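Local structure of tyrosinase (Burkholderia thailandensis, 5ZRD) at residues D31-W36 with K143-P148. The protein probably hydroxylates monophenols to catechols and oxidises these to quinones at a pair of copper ions, as tyrosinases do. Numbering follows the deposited sequence.
Sequences DLVRAW and KQIDNP
A beta-hairpin made of strands 137-140 and 143-146 packs against helix 27-41, and Val33, Trp36, Ile145 and Pro148 make the join. Pro148, just past the second strand, contributes the largest share of the buried surface: its ring lies against one side of the helix, touching side chains one turn apart. The CG corner of Pro148 sits 3.8 Å from CB of Trp36, so the tryptophan meets the proline through its methylene, while Pro148 CD lies 3.9 Å from CG1 of Val33. The valine side chain runs about perpendicular to the proline. With CG1 opposite the backbone N (chi1 166°), that same methyl also reaches CD1 of Ile145, at 4.1 Å. Ile145 places CG1 between its backbone N and carbonyl carbon (chi1 65°), and the extended chain beyond carries CD1 to the helix. These contacts are wholly apolar; the polar ties lie around them. Arg34 pairs with Asp141 in the hairpin turn, Gln40 NE2 binds the carbonyl of Pro148, and Asn147 ND2 is held by the carbonyls of Ile132 and Gln135. Beyond CB, the Trp36 indole meets Phe50 edge-to-face and packs on Leu101 and Leu105 of helix 90-108, its side chain about 13 Å from a copper ion. The arrangement is a hairpin laid on a helix by an aliphatic patch, at the periphery of the largely helical dicopper domain of tyrosinases.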
loop_
_atom_site.group_PDB
_atom_site.type_symbol
_atom_site.label_atom_id
_atom_site.label_comp_id
_atom_site.label_asym_id
_atom_site.label_seq_id
_atom_site.Cartn_x
_atom_site.Cartn_y
_atom_site.Cartn_z
ATOM N N ASP A 31 19.345 -46.823 -15.482
ATOM C CA ASP A 31 17.924 -46.431 -15.338
ATOM C C ASP A 31 17.791 -45.043 -14.691
ATOM O O ASP A 31 16.988 -44.193 -15.120
ATOM C CB ASP A 31 17.151 -47.448 -14.496
ATOM C CG ASP A 31 16.939 -48.784 -15.212
ATOM O OD1 ASP A 31 16.939 -48.841 -16.470
ATOM O OD2 ASP A 31 16.748 -49.783 -14.488
ATOM N N LEU A 32 18.572 -44.836 -13.636
ATOM C CA LEU A 32 18.569 -43.564 -12.935
ATOM C C LEU A 32 18.963 -42.444 -13.910
ATOM O O LEU A 32 18.226 -41.469 -14.035
ATOM C CB LEU A 32 19.529 -43.621 -11.741
ATOM C CG LEU A 32 19.576 -42.324 -10.931
ATOM C CD1 LEU A 32 18.299 -42.154 -10.125
ATOM C CD2 LEU A 32 20.812 -42.266 -10.057
ATOM N N VAL A 33 20.097 -42.596 -14.596
ATOM C CA VAL A 33 20.548 -41.568 -15.540
ATOM C C VAL A 33 19.481 -41.366 -16.621
ATOM O O VAL A 33 19.113 -40.227 -16.923
ATOM C CB VAL A 33 21.934 -41.883 -16.134
ATOM C CG1 VAL A 33 22.231 -41.011 -17.345
ATOM C CG2 VAL A 33 23.045 -41.719 -15.099
ATOM N N ARG A 34 18.951 -42.461 -17.166
ATOM C CA ARG A 34 17.978 -42.358 -18.250
ATOM C C ARG A 34 16.757 -41.587 -17.764
ATOM O O ARG A 34 16.205 -40.832 -18.524
ATOM C CB ARG A 34 17.575 -43.739 -18.787
ATOM C CG ARG A 34 16.431 -43.718 -19.801
ATOM C CD ARG A 34 16.020 -45.102 -20.291
ATOM N NE ARG A 34 17.039 -45.654 -21.168
ATOM C CZ ARG A 34 17.891 -46.625 -20.848
ATOM N NH1 ARG A 34 18.810 -46.979 -21.734
ATOM N NH2 ARG A 34 17.829 -47.239 -19.669
ATOM N N ALA A 35 16.338 -41.808 -16.514
ATOM C CA ALA A 35 15.167 -41.109 -15.926
ATOM C C ALA A 35 15.450 -39.610 -15.767
ATOM O O ALA A 35 14.572 -38.758 -15.988
ATOM C CB ALA A 35 14.831 -41.724 -14.587
ATOM N N TRP A 36 16.674 -39.290 -15.353
ATOM C CA TRP A 36 17.049 -37.914 -15.142
ATOM C C TRP A 36 17.149 -37.198 -16.501
ATOM O O TRP A 36 16.701 -36.032 -16.644
ATOM C CB TRP A 36 18.358 -37.837 -14.348
ATOM C CG TRP A 36 18.162 -37.771 -12.871
ATOM C CD1 TRP A 36 18.151 -38.800 -11.969
ATOM C CD2 TRP A 36 17.951 -36.577 -12.113
ATOM N NE1 TRP A 36 17.944 -38.324 -10.702
ATOM C CE2 TRP A 36 17.802 -36.966 -10.766
ATOM C CE3 TRP A 36 17.859 -35.229 -12.453
ATOM C CZ2 TRP A 36 17.590 -36.038 -9.760
ATOM C CZ3 TRP A 36 17.643 -34.310 -11.460
ATOM C CH2 TRP A 36 17.514 -34.717 -10.136
ATOM N N LYS A 143 25.957 -44.505 -26.545
ATOM C CA LYS A 143 26.339 -43.143 -26.972
ATOM C C LYS A 143 26.848 -42.382 -25.746
ATOM O O LYS A 143 26.332 -42.557 -24.636
ATOM C CB LYS A 143 25.173 -42.377 -27.606
ATOM C CG LYS A 143 24.756 -42.875 -28.984
ATOM C CD LYS A 143 23.560 -42.160 -29.571
ATOM C CE LYS A 143 23.037 -42.855 -30.812
ATOM N NZ LYS A 143 22.312 -41.922 -31.703
ATOM N N GLN A 144 27.872 -41.569 -25.938
ATOM C CA GLN A 144 28.281 -40.655 -24.888
ATOM C C GLN A 144 27.228 -39.552 -24.747
ATOM O O GLN A 144 26.771 -39.035 -25.760
ATOM C CB GLN A 144 29.640 -40.038 -25.197
ATOM C CG GLN A 144 30.794 -40.894 -24.714
ATOM C CD GLN A 144 31.776 -40.064 -23.930
ATOM O OE1 GLN A 144 31.976 -38.886 -24.212
ATOM N NE2 GLN A 144 32.386 -40.674 -22.928
ATOM N N ILE A 145 26.836 -39.218 -23.505
ATOM C CA ILE A 145 26.003 -38.022 -23.263
ATOM C C ILE A 145 26.654 -37.184 -22.171
ATOM O O ILE A 145 27.507 -37.674 -21.442
ATOM C CB ILE A 145 24.553 -38.386 -22.883
ATOM C CG1 ILE A 145 24.479 -39.134 -21.546
ATOM C CG2 ILE A 145 23.900 -39.166 -24.024
ATOM C CD1 ILE A 145 23.085 -39.304 -21.010
ATOM N N ASP A 146 26.198 -35.941 -22.080
ATOM C CA ASP A 146 26.416 -35.101 -20.898
ATOM C C ASP A 146 25.707 -35.779 -19.684
ATOM O O ASP A 146 24.544 -36.210 -19.790
ATOM C CB ASP A 146 25.836 -33.692 -21.141
ATOM C CG ASP A 146 26.560 -32.923 -22.281
ATOM O OD1 ASP A 146 27.696 -33.283 -22.653
ATOM O OD2 ASP A 146 25.995 -31.940 -22.801
ATOM N N ASN A 147 26.425 -35.917 -18.573
ATOM C CA ASN A 147 25.873 -36.422 -17.332
ATOM C C ASN A 147 24.779 -35.457 -16.856
ATOM O O ASN A 147 25.074 -34.346 -16.509
ATOM C CB ASN A 147 26.976 -36.541 -16.279
ATOM C CG ASN A 147 26.482 -37.024 -14.928
ATOM O OD1 ASN A 147 25.335 -37.422 -14.790
ATOM N ND2 ASN A 147 27.337 -36.991 -13.927
ATOM N N PRO A 148 23.508 -35.871 -16.850
ATOM C CA PRO A 148 22.473 -34.953 -16.390
ATOM C C PRO A 148 22.563 -34.566 -14.902
ATOM O O PRO A 148 21.891 -33.627 -14.487
ATOM C CB PRO A 148 21.169 -35.737 -16.590
ATOM C CG PRO A 148 21.581 -37.143 -16.313
ATOM C CD PRO A 148 22.998 -37.247 -16.842
#